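Local coordinates for Cas13d (uncultured Ruminococcus sp, PDB 6IV9), which binds CRISPR RNA and is an effector whose two HEPN domains dictate maturation of that RNA and cleavage of target RNA, at residues Gly78-Val82 against Asp526-Glu530; Leu518-Ile522 against Leu563-Lys567; Asn371-Ser375 against Leu426-Leu430. The protein carries 2 engineered substitutions. All coordinates share one frame; numbering follows the deposited sequence.

From the N terminus, Gly78-Val82 comes first, at the start of strand 81-88, and interaction 1 joins it to helix 511-535, closing a loop of 443 intervening residues. Interaction 3 is nested inside that loop: Asn371-Ser375, just before helix 376-386, meets helix 420-432 across 50 residues. Interaction 2 then links Leu518-Ile522 with helix 556-570, closing a loop of 40 residues. Because Leu518-Ile522 precedes Asp526-Glu530 on helix 511-535 while Leu563-Lys567 follows it, interactions 1 and 2 cross along the chain and share that helix. The centres of these two contacts lie about 15 Å apart. All three contacts touch nucleotides of chain B, so the sheet and helices they tie together border the bound CRISPR RNA.

Interaction 1 (Gly78-Val82 against Asp526-Glu530); sequences GNSAV and DNIKE. With nucleotides of chain B.
The backbone N of Ala81 donates to Glu530 OE2 at 3.0 Å (N-H...O angle 156°), meeting that oxygen from above the carboxylate plane. The other oxygen, Glu530 OE1, offers its anti lone pair to Lys529 NZ at 2.7 Å. Lys529 NZ also bridges to Asp526 OD1 at 2.8 Å, so a salt-bridge network along the helix helps fix the rotation of the Glu530 carboxylate. Asn79 ND2 makes a bent, weak bond to Asn527 OD1 (2.7 Å), the two amide planes standing 65° apart. With chi1 at -161°, CG trans to N, the Asn79 amide reaches between helix and RNA: ND2 faces Asn527, while OD1 accepts a hydrogen bond from N6 of A29 of chain B at 2.9 Å and another from Lys61 NZ; Asn527 ND2 pairs with Asn175. Gly78-Ser80 complete the beta-hairpin loop between strands 69-75 and 81-88, resting on helix 511-535. Gly78 O accepts a hydrogen bond from N4 of C30 of chain B at 3.2 Å. One water joins Asn79 N to Asp526 OD2, another Ser80 OG to Glu530 OE1. Packing is modest, carbon against carboxylate oxygen: Asn79 CB lies 3.4 Å from Asp526 OD2, Ala81 CB 3.8 Å from Glu530 OE2.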
loop_
_atom_site.group_PDB
_atom_site.type_symbol
_atom_site.label_atom_id
_atom_site.label_comp_id
_atom_site.label_asym_id
_atom_site.label_seq_id
_atom_site.Cartn_x
_atom_site.Cartn_y
_atom_site.Cartn_z
ATOM N N GLY A 78 -12.954 -17.274 6.715
ATOM C CA GLY A 78 -11.895 -16.466 6.096
ATOM C C GLY A 78 -11.454 -17.048 4.772
ATOM O O GLY A 78 -12.285 -17.207 3.905
ATOM N N ASN A 79 -10.164 -17.333 4.651
ATOM C CA ASN A 79 -9.589 -17.855 3.395
ATOM C C ASN A 79 -9.498 -19.384 3.394
ATOM O O ASN A 79 -8.957 -19.921 2.467
ATOM C CB ASN A 79 -8.262 -17.194 3.039
ATOM C CG ASN A 79 -7.959 -17.394 1.577
ATOM O OD1 ASN A 79 -8.866 -17.443 0.764
ATOM N ND2 ASN A 79 -6.700 -17.559 1.246
ATOM N N SER A 80 -10.024 -20.033 4.414
ATOM C CA SER A 80 -9.982 -21.509 4.481
ATOM C C SER A 80 -10.842 -22.143 3.391
ATOM O O SER A 80 -11.903 -21.638 3.116
ATOM C CB SER A 80 -10.402 -21.978 5.809
ATOM O OG SER A 80 -9.566 -21.407 6.774
ATOM N N ALA A 81 -10.365 -23.268 2.877
ATOM C CA ALA A 81 -11.039 -24.055 1.830
ATOM C C ALA A 81 -11.599 -25.338 2.442
ATOM O O ALA A 81 -10.930 -25.933 3.243
ATOM C CB ALA A 81 -10.069 -24.392 0.739
ATOM N N VAL A 82 -12.831 -25.681 2.099
ATOM C CA VAL A 82 -13.419 -26.965 2.548
ATOM C C VAL A 82 -13.418 -27.860 1.312
ATOM O O VAL A 82 -14.089 -27.517 0.363
ATOM C CB VAL A 82 -14.849 -26.770 3.073
ATOM C CG1 VAL A 82 -15.540 -28.091 3.324
ATOM C CG2 VAL A 82 -14.889 -25.904 4.307
ATOM N N ASP A 526 -1.595 -15.722 2.775
ATOM C CA ASP A 526 -2.777 -16.511 3.187
ATOM C C ASP A 526 -3.165 -17.455 2.046
ATOM O O ASP A 526 -3.458 -18.597 2.308
ATOM C CB ASP A 526 -3.921 -15.569 3.535
ATOM C CG ASP A 526 -4.950 -16.130 4.495
ATOM O OD1 ASP A 526 -4.747 -17.209 5.001
ATOM O OD2 ASP A 526 -5.934 -15.448 4.732
ATOM N N ASN A 527 -3.149 -16.961 0.817
ATOM C CA ASN A 527 -3.480 -17.800 -0.358
ATOM C C ASN A 527 -2.441 -18.910 -0.529
ATOM O O ASN A 527 -2.814 -20.035 -0.764
ATOM C CB ASN A 527 -3.552 -16.965 -1.629
ATOM C CG ASN A 527 -4.814 -16.142 -1.697
ATOM O OD1 ASN A 527 -5.809 -16.492 -1.103
ATOM N ND2 ASN A 527 -4.769 -15.042 -2.411
ATOM N N ILE A 528 -1.172 -18.558 -0.403
ATOM C CA ILE A 528 -0.077 -19.544 -0.584
ATOM C C ILE A 528 -0.220 -20.628 0.482
ATOM O O ILE A 528 -0.121 -21.775 0.148
ATOM C CB ILE A 528 1.289 -18.843 -0.519
ATOM C CG1 ILE A 528 1.491 -17.883 -1.694
ATOM C CG2 ILE A 528 2.401 -19.863 -0.409
ATOM C CD1 ILE A 528 2.569 -16.869 -1.496
ATOM N N LYS A 529 -0.494 -20.247 1.715
ATOM C CA LYS A 529 -0.641 -21.269 2.779
ATOM C C LYS A 529 -1.812 -22.206 2.439
ATOM O O LYS A 529 -1.677 -23.385 2.648
ATOM C CB LYS A 529 -0.700 -20.617 4.159
ATOM C CG LYS A 529 -2.029 -20.049 4.581
ATOM C CD LYS A 529 -2.663 -20.824 5.691
ATOM C CE LYS A 529 -3.976 -20.232 6.133
ATOM N NZ LYS A 529 -4.898 -20.008 5.001
ATOM N N GLU A 530 -2.908 -21.660 1.930
ATOM C CA GLU A 530 -4.085 -22.483 1.562
ATOM C C GLU A 530 -3.766 -23.419 0.391
ATOM O O GLU A 530 -4.170 -24.538 0.446
ATOM C CB GLU A 530 -5.305 -21.604 1.316
ATOM C CG GLU A 530 -6.607 -22.256 1.709
ATOM C CD GLU A 530 -6.703 -22.792 3.130
ATOM O OE1 GLU A 530 -6.078 -22.234 4.023
ATOM O OE2 GLU A 530 -7.421 -23.757 3.320
ATOM P P A B 29 -8.407 -11.176 -7.649
ATOM O OP1 A B 29 -7.782 -11.000 -6.386
ATOM O OP2 A B 29 -7.910 -12.149 -8.652
ATOM O "O5'" A B 29 -9.927 -11.493 -7.287
ATOM C "C5'" A B 29 -10.907 -11.580 -8.326
ATOM C "C4'" A B 29 -11.900 -12.650 -7.950
ATOM O "O4'" A B 29 -11.178 -13.904 -7.846
ATOM C "C3'" A B 29 -12.532 -12.489 -6.577
ATOM O "O3'" A B 29 -13.556 -11.487 -6.581
ATOM C "C2'" A B 29 -13.008 -13.918 -6.326
ATOM O "O2'" A B 29 -14.192 -14.208 -7.065
ATOM C "C1'" A B 29 -11.815 -14.718 -6.884
ATOM N N9 A B 29 -10.851 -15.013 -5.869
ATOM C C8 A B 29 -9.706 -14.329 -5.534
ATOM N N7 A B 29 -9.144 -14.767 -4.442
ATOM C C5 A B 29 -9.981 -15.784 -4.013
ATOM C C6 A B 29 -9.962 -16.607 -2.883
ATOM N N6 A B 29 -9.003 -16.576 -1.961
ATOM N N1 A B 29 -10.964 -17.510 -2.745
ATOM C C2 A B 29 -11.911 -17.557 -3.681
ATOM N N3 A B 29 -12.048 -16.816 -4.772
ATOM C C4 A B 29 -11.057 -15.913 -4.860
ATOM P P C B 30 -14.004 -10.762 -5.247
ATOM O OP1 C B 30 -14.880 -9.702 -5.674
ATOM O OP2 C B 30 -12.833 -10.502 -4.391
ATOM O "O5'" C B 30 -14.797 -11.845 -4.398
ATOM C "C5'" C B 30 -16.108 -12.267 -4.793
ATOM C "C4'" C B 30 -16.779 -12.966 -3.640
ATOM O "O4'" C B 30 -16.064 -14.174 -3.278
ATOM C "C3'" C B 30 -16.906 -12.240 -2.319
ATOM O "O3'" C B 30 -17.904 -11.238 -2.382
ATOM C "C2'" C B 30 -17.299 -13.403 -1.402
ATOM O "O2'" C B 30 -18.678 -13.738 -1.498
ATOM C "C1'" C B 30 -16.413 -14.517 -1.957
ATOM N N1 C B 30 -15.185 -14.732 -1.183
ATOM C C2 C B 30 -15.353 -15.337 0.052
ATOM O O2 C B 30 -16.501 -15.658 0.399
ATOM N N3 C B 30 -14.272 -15.558 0.832
ATOM C C4 C B 30 -13.051 -15.269 0.379
ATOM N N4 C B 30 -12.021 -15.610 1.135
ATOM C C5 C B 30 -12.844 -14.687 -0.909
ATOM C C6 C B 30 -13.931 -14.508 -1.679
ATOM P P U B 23 -11.265 -18.315 -9.786
ATOM O OP1 U B 23 -11.071 -19.671 -9.245
ATOM O OP2 U B 23 -12.196 -17.384 -9.182
ATOM O "O5'" U B 23 -9.810 -17.648 -9.740
ATOM C "C5'" U B 23 -9.599 -16.219 -9.818
ATOM C "C4'" U B 23 -8.252 -15.897 -9.170
ATOM O "O4'" U B 23 -8.402 -16.144 -7.748
ATOM C "C3'" U B 23 -7.109 -16.821 -9.617
ATOM O "O3'" U B 23 -5.912 -16.085 -9.750
ATOM C "C2'" U B 23 -6.978 -17.809 -8.485
ATOM O "O2'" U B 23 -5.710 -18.460 -8.408
ATOM C "C1'" U B 23 -7.337 -16.945 -7.273
ATOM N N1 U B 23 -7.831 -17.781 -6.169
ATOM C C2 U B 23 -7.074 -17.868 -5.014
ATOM O O2 U B 23 -6.043 -17.267 -4.861
ATOM N N3 U B 23 -7.562 -18.731 -4.065
ATOM C C4 U B 23 -8.673 -19.503 -4.147
ATOM O O4 U B 23 -8.959 -20.249 -3.211
ATOM C C5 U B 23 -9.422 -19.344 -5.357
ATOM C C6 U B 23 -8.989 -18.502 -6.296
HETATM O O HOH W 1 -7.958 -16.647 6.383
HETATM O O HOH W 2 -6.921 -22.882 6.531
HETATM O O HOH W 3 -7.578 -26.894 2.952
#

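Interaction 2 (Leu518-Ile522 against Leu563-Lys567); sequences LTTLI and LFIVK. With nucleotides of chain B.
Lys567 is buried in an otherwise largely apolar helix contact, its chain running past Leu518 and Thr519 to end on RNA. Its CG lies anti to the backbone N (chi1 169°) and the chain stays extended until a bend at the last torsion (chi4 -66°), where Lys567 NZ donates a hydrogen bond to OP1 of U34 of chain B at 2.8 Å, so the helix pair holds the phosphate backbone of the CRISPR RNA. On the way Lys567 CE lies 3.6 Å from Thr519 CG2, while Lys567 CB faces Leu518 CB at 3.9 Å, the two side chains running antiparallel. The Thr519 hydroxyl is bonded to the carbonyl of Asn515. Helices 511-535 and 556-570, consecutive in the chain, form an antiparallel hairpin: over the short segments the axes are 9.5 Å apart at 171°. Leu518 CD1 also reaches Val566 CG1 at 4.0 Å, the side chains lying roughly perpendicular, and comes 3.6 Å from Leu563 O. One turn on, Ile522 CG1 lies 3.7 Å from Leu563 CB, and Leu563 CD2 meets Leu521 CB at 4.0 Å. Ile522 CD1 rests on Phe564 CA and approaches its ring obliquely. Ile502 of helix 497-505 touches both Leu518 and Leu521.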
loop_
_atom_site.group_PDB
_atom_site.type_symbol
_atom_site.label_atom_id
_atom_site.label_comp_id
_atom_site.label_asym_id
_atom_site.label_seq_id
_atom_site.Cartn_x
_atom_site.Cartn_y
_atom_site.Cartn_z
ATOM N N LEU A 518 0.967 -4.012 3.395
ATOM C CA LEU A 518 0.687 -5.109 4.349
ATOM C C LEU A 518 -0.566 -5.900 3.972
ATOM O O LEU A 518 -0.500 -7.095 3.978
ATOM C CB LEU A 518 0.608 -4.556 5.765
ATOM C CG LEU A 518 1.952 -4.498 6.487
ATOM C CD1 LEU A 518 2.485 -5.888 6.731
ATOM C CD2 LEU A 518 2.960 -3.711 5.690
ATOM N N THR A 519 -1.661 -5.237 3.639
ATOM C CA THR A 519 -2.863 -6.036 3.298
ATOM C C THR A 519 -2.575 -6.909 2.076
ATOM O O THR A 519 -3.007 -8.013 2.050
ATOM C CB THR A 519 -4.107 -5.166 3.122
ATOM O OG1 THR A 519 -3.907 -4.289 2.022
ATOM C CG2 THR A 519 -4.464 -4.421 4.381
ATOM N N THR A 520 -1.852 -6.382 1.099
ATOM C CA THR A 520 -1.513 -7.199 -0.092
ATOM C C THR A 520 -0.635 -8.390 0.312
ATOM O O THR A 520 -0.986 -9.494 -0.045
ATOM C CB THR A 520 -0.789 -6.365 -1.154
ATOM O OG1 THR A 520 -1.574 -5.250 -1.555
ATOM C CG2 THR A 520 -0.434 -7.170 -2.381
ATOM N N LEU A 521 0.417 -8.157 1.093
ATOM C CA LEU A 521 1.299 -9.278 1.507
ATOM C C LEU A 521 0.491 -10.295 2.314
ATOM O O LEU A 521 0.620 -11.451 2.058
ATOM C CB LEU A 521 2.462 -8.759 2.354
ATOM C CG LEU A 521 3.502 -7.902 1.645
ATOM C CD1 LEU A 521 4.588 -7.472 2.608
ATOM C CD2 LEU A 521 4.111 -8.649 0.484
ATOM N N ILE A 522 -0.360 -9.831 3.220
ATOM C CA ILE A 522 -1.119 -10.771 4.087
ATOM C C ILE A 522 -2.015 -11.641 3.215
ATOM O O ILE A 522 -2.067 -12.808 3.422
ATOM C CB ILE A 522 -1.939 -10.006 5.135
ATOM C CG1 ILE A 522 -1.042 -9.289 6.137
ATOM C CG2 ILE A 522 -2.941 -10.913 5.815
ATOM C CD1 ILE A 522 -1.723 -8.180 6.854
ATOM N N LEU A 563 2.426 -10.895 9.941
ATOM C CA LEU A 563 2.270 -9.689 9.099
ATOM C C LEU A 563 1.026 -8.925 9.558
ATOM O O LEU A 563 1.020 -7.731 9.504
ATOM C CB LEU A 563 2.187 -10.137 7.647
ATOM C CG LEU A 563 3.409 -9.871 6.782
ATOM C CD1 LEU A 563 4.692 -9.698 7.539
ATOM C CD2 LEU A 563 3.542 -10.836 5.643
ATOM N N PHE A 564 -0.006 -9.634 9.986
ATOM C CA PHE A 564 -1.229 -8.954 10.467
ATOM C C PHE A 564 -0.871 -8.106 11.694
ATOM O O PHE A 564 -1.320 -6.991 11.814
ATOM C CB PHE A 564 -2.298 -10.003 10.749
ATOM C CG PHE A 564 -3.692 -9.481 10.953
ATOM C CD1 PHE A 564 -4.521 -9.237 9.883
ATOM C CD2 PHE A 564 -4.189 -9.280 12.224
ATOM C CE1 PHE A 564 -5.811 -8.783 10.080
ATOM C CE2 PHE A 564 -5.478 -8.825 12.424
ATOM C CZ PHE A 564 -6.284 -8.579 11.352
ATOM N N ILE A 565 -0.066 -8.668 12.584
ATOM C CA ILE A 565 0.407 -7.944 13.795
ATOM C C ILE A 565 1.309 -6.775 13.386
ATOM O O ILE A 565 1.166 -5.720 13.925
ATOM C CB ILE A 565 1.088 -8.906 14.777
ATOM C CG1 ILE A 565 0.072 -9.892 15.346
ATOM C CG2 ILE A 565 1.790 -8.142 15.875
ATOM C CD1 ILE A 565 0.688 -11.158 15.829
ATOM N N VAL A 566 2.165 -6.979 12.398
ATOM C CA VAL A 566 3.064 -5.896 11.921
ATOM C C VAL A 566 2.205 -4.733 11.425
ATOM O O VAL A 566 2.493 -3.632 11.786
ATOM C CB VAL A 566 3.994 -6.412 10.815
ATOM C CG1 VAL A 566 4.625 -5.287 10.029
ATOM C CG2 VAL A 566 5.050 -7.326 11.389
ATOM N N LYS A 567 1.134 -5.019 10.698
ATOM C CA LYS A 567 0.254 -3.937 10.212
ATOM C C LYS A 567 -0.313 -3.181 11.417
ATOM O O LYS A 567 -0.331 -1.977 11.387
ATOM C CB LYS A 567 -0.873 -4.548 9.383
ATOM C CG LYS A 567 -2.020 -3.632 9.008
ATOM C CD LYS A 567 -3.039 -4.282 8.111
ATOM C CE LYS A 567 -4.213 -3.386 7.801
ATOM N NZ LYS A 567 -5.023 -3.091 8.998
ATOM P P U B 34 -8.356 -2.600 7.861
ATOM O OP1 U B 34 -7.557 -1.943 8.930
ATOM O OP2 U B 34 -9.744 -2.256 7.639
ATOM O "O5'" U B 34 -7.588 -2.408 6.507
ATOM C "C5'" U B 34 -7.879 -1.315 5.623
ATOM C "C4'" U B 34 -7.123 -1.511 4.340
ATOM O "O4'" U B 34 -7.566 -2.678 3.615
ATOM C "C3'" U B 34 -7.252 -0.379 3.331
ATOM O "O3'" U B 34 -6.349 0.652 3.756
ATOM C "C2'" U B 34 -6.811 -1.082 2.056
ATOM O "O2'" U B 34 -5.394 -1.175 2.020
ATOM C "C1'" U B 34 -7.492 -2.439 2.230
ATOM N N1 U B 34 -8.868 -2.476 1.698
ATOM C C2 U B 34 -8.963 -2.488 0.326
ATOM O O2 U B 34 -7.988 -2.448 -0.399
ATOM N N3 U B 34 -10.233 -2.519 -0.159
ATOM C C4 U B 34 -11.399 -2.541 0.564
ATOM O O4 U B 34 -12.457 -2.640 -0.031
ATOM C C5 U B 34 -11.227 -2.558 1.983
ATOM C C6 U B 34 -9.988 -2.496 2.490
ATOM P P C B 33 -13.118 -5.464 7.596
ATOM O OP1 C B 33 -13.334 -5.014 8.988
ATOM O OP2 C B 33 -13.681 -4.748 6.426
ATOM O "O5'" C B 33 -11.547 -5.522 7.325
ATOM C "C5'" C B 33 -10.662 -6.172 8.251
ATOM C "C4'" C B 33 -9.282 -6.275 7.704
ATOM O "O4'" C B 33 -9.267 -7.238 6.623
ATOM C "C3'" C B 33 -8.715 -5.020 7.063
ATOM O "O3'" C B 33 -8.193 -4.145 8.043
ATOM C "C2'" C B 33 -7.627 -5.600 6.191
ATOM O "O2'" C B 33 -6.502 -6.047 6.927
ATOM C "C1'" C B 33 -8.350 -6.816 5.626
ATOM N N1 C B 33 -9.069 -6.509 4.367
ATOM C C2 C B 33 -8.320 -6.511 3.188
ATOM O O2 C B 33 -7.097 -6.707 3.259
ATOM N N3 C B 33 -8.939 -6.258 2.017
ATOM C C4 C B 33 -10.243 -5.970 1.997
ATOM N N4 C B 33 -10.819 -5.778 0.817
ATOM C C5 C B 33 -11.039 -5.997 3.176
ATOM C C6 C B 33 -10.418 -6.291 4.327
#

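Interaction 3 (Asn371-Ser375 against Leu426-Leu430); sequences NLGFS and LVRKL. With nucleotides of chain B.
Gly373 has positive phi (96°), and its CA comes within 5.9 Å of Val427 CA, where a CB would clash with the valine and with the preceding carbonyl oxygen. The Gly373 carbonyl O lies 3.7 Å from Val427 CG2 and accepts a short hydrogen bond from O2' of U31 of chain B, while its N gives a weak one to O2' of C32 of chain B. Phe374 CG is set between the backbone N and carbonyl carbon (chi1 50°), directing the ring at the helix. Leu426 CD2 sits over one face in a CH-pi contact, 3.7 Å from the centroid of the Phe374 ring and 13° off its normal. Val427 CG2 meets the ring at its edge, in plane, 3.7 Å from Phe374 CD2. Leu372 CB lies over the rim of the opposite face, and Leu430 CD1 abuts Phe374 CB at 3.6 Å. With an alanine in place of Phe374, Leu426 CD2 would probably lose its ring face and a gap open between it and Leu372. Ser375 OG caps helix 376-386 at the backbone N of Lys378; the loop before it packs on helix 420-432 through Gly373 and Phe374, with Tyr443 of helix 436-464 against Phe374 and Leu430, and Tyr415 of helix 400-418 edge-to-face with Phe374.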
loop_
_atom_site.group_PDB
_atom_site.type_symbol
_atom_site.label_atom_id
_atom_site.label_comp_id
_atom_site.label_asym_id
_atom_site.label_seq_id
_atom_site.Cartn_x
_atom_site.Cartn_y
_atom_site.Cartn_z
ATOM N N ASN A 371 -10.544 -9.727 12.000
ATOM C CA ASN A 371 -10.498 -11.078 11.400
ATOM C C ASN A 371 -11.821 -11.831 11.629
ATOM O O ASN A 371 -11.774 -13.034 11.723
ATOM C CB ASN A 371 -9.248 -11.844 11.814
ATOM C CG ASN A 371 -9.014 -13.014 10.896
ATOM O OD1 ASN A 371 -9.399 -12.969 9.742
ATOM N ND2 ASN A 371 -8.450 -14.081 11.418
ATOM N N LEU A 372 -12.927 -11.111 11.791
ATOM C CA LEU A 372 -14.284 -11.658 12.051
ATOM C C LEU A 372 -15.032 -12.050 10.765
ATOM O O LEU A 372 -15.910 -12.876 10.862
ATOM C CB LEU A 372 -15.071 -10.562 12.766
ATOM C CG LEU A 372 -15.297 -10.693 14.262
ATOM C CD1 LEU A 372 -14.274 -11.572 14.924
ATOM C CD2 LEU A 372 -15.372 -9.335 14.913
ATOM N N GLY A 373 -14.684 -11.483 9.610
ATOM C CA GLY A 373 -15.421 -11.762 8.365
ATOM C C GLY A 373 -16.481 -10.712 8.066
ATOM O O GLY A 373 -17.253 -10.890 7.163
ATOM N N PHE A 374 -16.511 -9.657 8.859
ATOM C CA PHE A 374 -17.397 -8.488 8.654
ATOM C C PHE A 374 -16.781 -7.288 9.375
ATOM O O PHE A 374 -15.958 -7.478 10.231
ATOM C CB PHE A 374 -18.827 -8.774 9.093
ATOM C CG PHE A 374 -18.917 -9.354 10.471
ATOM C CD1 PHE A 374 -18.942 -8.537 11.580
ATOM C CD2 PHE A 374 -18.936 -10.717 10.657
ATOM C CE1 PHE A 374 -19.007 -9.079 12.848
ATOM C CE2 PHE A 374 -19.008 -11.258 11.922
ATOM C CZ PHE A 374 -19.036 -10.436 13.012
ATOM N N SER A 375 -17.242 -6.094 9.036
ATOM C CA SER A 375 -16.659 -4.862 9.601
ATOM C C SER A 375 -17.371 -4.451 10.886
ATOM O O SER A 375 -18.529 -4.156 10.837
ATOM C CB SER A 375 -16.684 -3.767 8.584
ATOM O OG SER A 375 -16.315 -2.539 9.136
ATOM N N LEU A 426 -23.962 -13.872 10.127
ATOM C CA LEU A 426 -23.746 -12.587 9.426
ATOM C C LEU A 426 -22.828 -12.791 8.214
ATOM O O LEU A 426 -23.138 -12.295 7.157
ATOM C CB LEU A 426 -23.150 -11.612 10.429
ATOM C CG LEU A 426 -22.928 -10.211 9.902
ATOM C CD1 LEU A 426 -24.158 -9.712 9.199
ATOM C CD2 LEU A 426 -22.529 -9.285 11.022
ATOM N N VAL A 427 -21.760 -13.555 8.380
ATOM C CA VAL A 427 -20.831 -13.821 7.250
ATOM C C VAL A 427 -21.596 -14.547 6.146
ATOM O O VAL A 427 -21.472 -14.164 5.019
ATOM C CB VAL A 427 -19.622 -14.644 7.715
ATOM C CG1 VAL A 427 -18.794 -15.126 6.546
ATOM C CG2 VAL A 427 -18.768 -13.865 8.691
ATOM N N ARG A 428 -22.414 -15.525 6.502
ATOM C CA ARG A 428 -23.156 -16.258 5.456
ATOM C C ARG A 428 -24.054 -15.286 4.693
ATOM O O ARG A 428 -24.056 -15.341 3.501
ATOM C CB ARG A 428 -23.957 -17.386 6.103
ATOM C CG ARG A 428 -24.730 -18.247 5.124
ATOM C CD ARG A 428 -25.302 -19.469 5.802
ATOM N NE ARG A 428 -24.294 -20.489 5.969
ATOM C CZ ARG A 428 -24.294 -21.401 6.923
ATOM N NH1 ARG A 428 -25.411 -21.704 7.559
ATOM N NH2 ARG A 428 -23.176 -22.018 7.230
ATOM N N LYS A 429 -24.759 -14.400 5.382
ATOM C CA LYS A 429 -25.656 -13.464 4.668
ATOM C C LYS A 429 -24.841 -12.563 3.744
ATOM O O LYS A 429 -25.291 -12.317 2.663
ATOM C CB LYS A 429 -26.439 -12.584 5.640
ATOM C CG LYS A 429 -27.557 -13.279 6.391
ATOM C CD LYS A 429 -28.223 -12.364 7.359
ATOM C CE LYS A 429 -29.258 -13.057 8.206
ATOM N NZ LYS A 429 -28.764 -13.266 9.585
ATOM N N LEU A 430 -23.702 -12.064 4.212
ATOM C CA LEU A 430 -22.843 -11.185 3.386
ATOM C C LEU A 430 -22.319 -11.964 2.179
ATOM O O LEU A 430 -22.309 -11.430 1.104
ATOM C CB LEU A 430 -21.716 -10.649 4.263
ATOM C CG LEU A 430 -22.193 -9.710 5.365
ATOM C CD1 LEU A 430 -21.093 -9.396 6.346
ATOM C CD2 LEU A 430 -22.782 -8.446 4.790
ATOM P P C B 32 -17.817 -7.958 3.780
ATOM O OP1 C B 32 -18.820 -7.090 4.475
ATOM O OP2 C B 32 -17.214 -7.473 2.543
ATOM O "O5'" C B 32 -16.728 -8.370 4.838
ATOM C "C5'" C B 32 -15.531 -7.623 5.101
ATOM C "C4'" C B 32 -14.615 -8.450 5.935
ATOM O "O4'" C B 32 -14.152 -9.571 5.154
ATOM C "C3'" C B 32 -13.346 -7.737 6.347
ATOM O "O3'" C B 32 -13.554 -6.975 7.530
ATOM C "C2'" C B 32 -12.399 -8.893 6.575
ATOM O "O2'" C B 32 -12.566 -9.516 7.829
ATOM C "C1'" C B 32 -12.784 -9.820 5.433
ATOM N N1 C B 32 -12.003 -9.579 4.199
ATOM C C2 C B 32 -10.651 -9.910 4.189
ATOM O O2 C B 32 -10.134 -10.332 5.228
ATOM N N3 C B 32 -9.941 -9.751 3.053
ATOM C C4 C B 32 -10.539 -9.298 1.950
ATOM N N4 C B 32 -9.801 -9.175 0.845
ATOM C C5 C B 32 -11.937 -9.023 1.909
ATOM C C6 C B 32 -12.625 -9.172 3.050
ATOM P P U B 31 -17.572 -9.924 -1.441
ATOM O OP1 U B 31 -18.796 -9.163 -1.660
ATOM O OP2 U B 31 -16.179 -9.429 -1.592
ATOM O "O5'" U B 31 -17.533 -10.363 0.080
ATOM C "C5'" U B 31 -18.749 -10.874 0.682
ATOM C "C4'" U B 31 -18.403 -11.357 2.061
ATOM O "O4'" U B 31 -17.541 -12.502 1.958
ATOM C "C3'" U B 31 -17.601 -10.425 2.974
ATOM O "O3'" U B 31 -18.416 -9.373 3.509
ATOM C "C2'" U B 31 -17.093 -11.401 4.022
ATOM O "O2'" U B 31 -18.100 -11.744 4.937
ATOM C "C1'" U B 31 -16.769 -12.610 3.150
ATOM N N1 U B 31 -15.368 -12.556 2.764
ATOM C C2 U B 31 -14.458 -13.018 3.675
ATOM O O2 U B 31 -14.785 -13.434 4.775
ATOM N N3 U B 31 -13.162 -12.952 3.260
ATOM C C4 U B 31 -12.697 -12.474 2.048
ATOM O O4 U B 31 -11.488 -12.436 1.828
ATOM C C5 U B 31 -13.710 -12.015 1.169
ATOM C C6 U B 31 -14.977 -12.063 1.550
ATOM P P C B 33 -13.118 -5.464 7.596
ATOM O OP1 C B 33 -13.334 -5.014 8.988
ATOM O OP2 C B 33 -13.681 -4.748 6.426
ATOM O "O5'" C B 33 -11.547 -5.522 7.325
ATOM C "C5'" C B 33 -10.662 -6.172 8.251
ATOM C "C4'" C B 33 -9.282 -6.275 7.704
ATOM O "O4'" C B 33 -9.267 -7.238 6.623
ATOM C "C3'" C B 33 -8.715 -5.020 7.063
ATOM O "O3'" C B 33 -8.193 -4.145 8.043
ATOM C "C2'" C B 33 -7.627 -5.600 6.191
ATOM O "O2'" C B 33 -6.502 -6.047 6.927
ATOM C "C1'" C B 33 -8.350 -6.816 5.626
ATOM N N1 C B 33 -9.069 -6.509 4.367
ATOM C C2 C B 33 -8.320 -6.511 3.188
ATOM O O2 C B 33 -7.097 -6.707 3.259
ATOM N N3 C B 33 -8.939 -6.258 2.017
ATOM C C4 C B 33 -10.243 -5.970 1.997
ATOM N N4 C B 33 -10.819 -5.778 0.817
ATOM C C5 C B 33 -11.039 -5.997 3.176
ATOM C C6 C B 33 -10.418 -6.291 4.327
#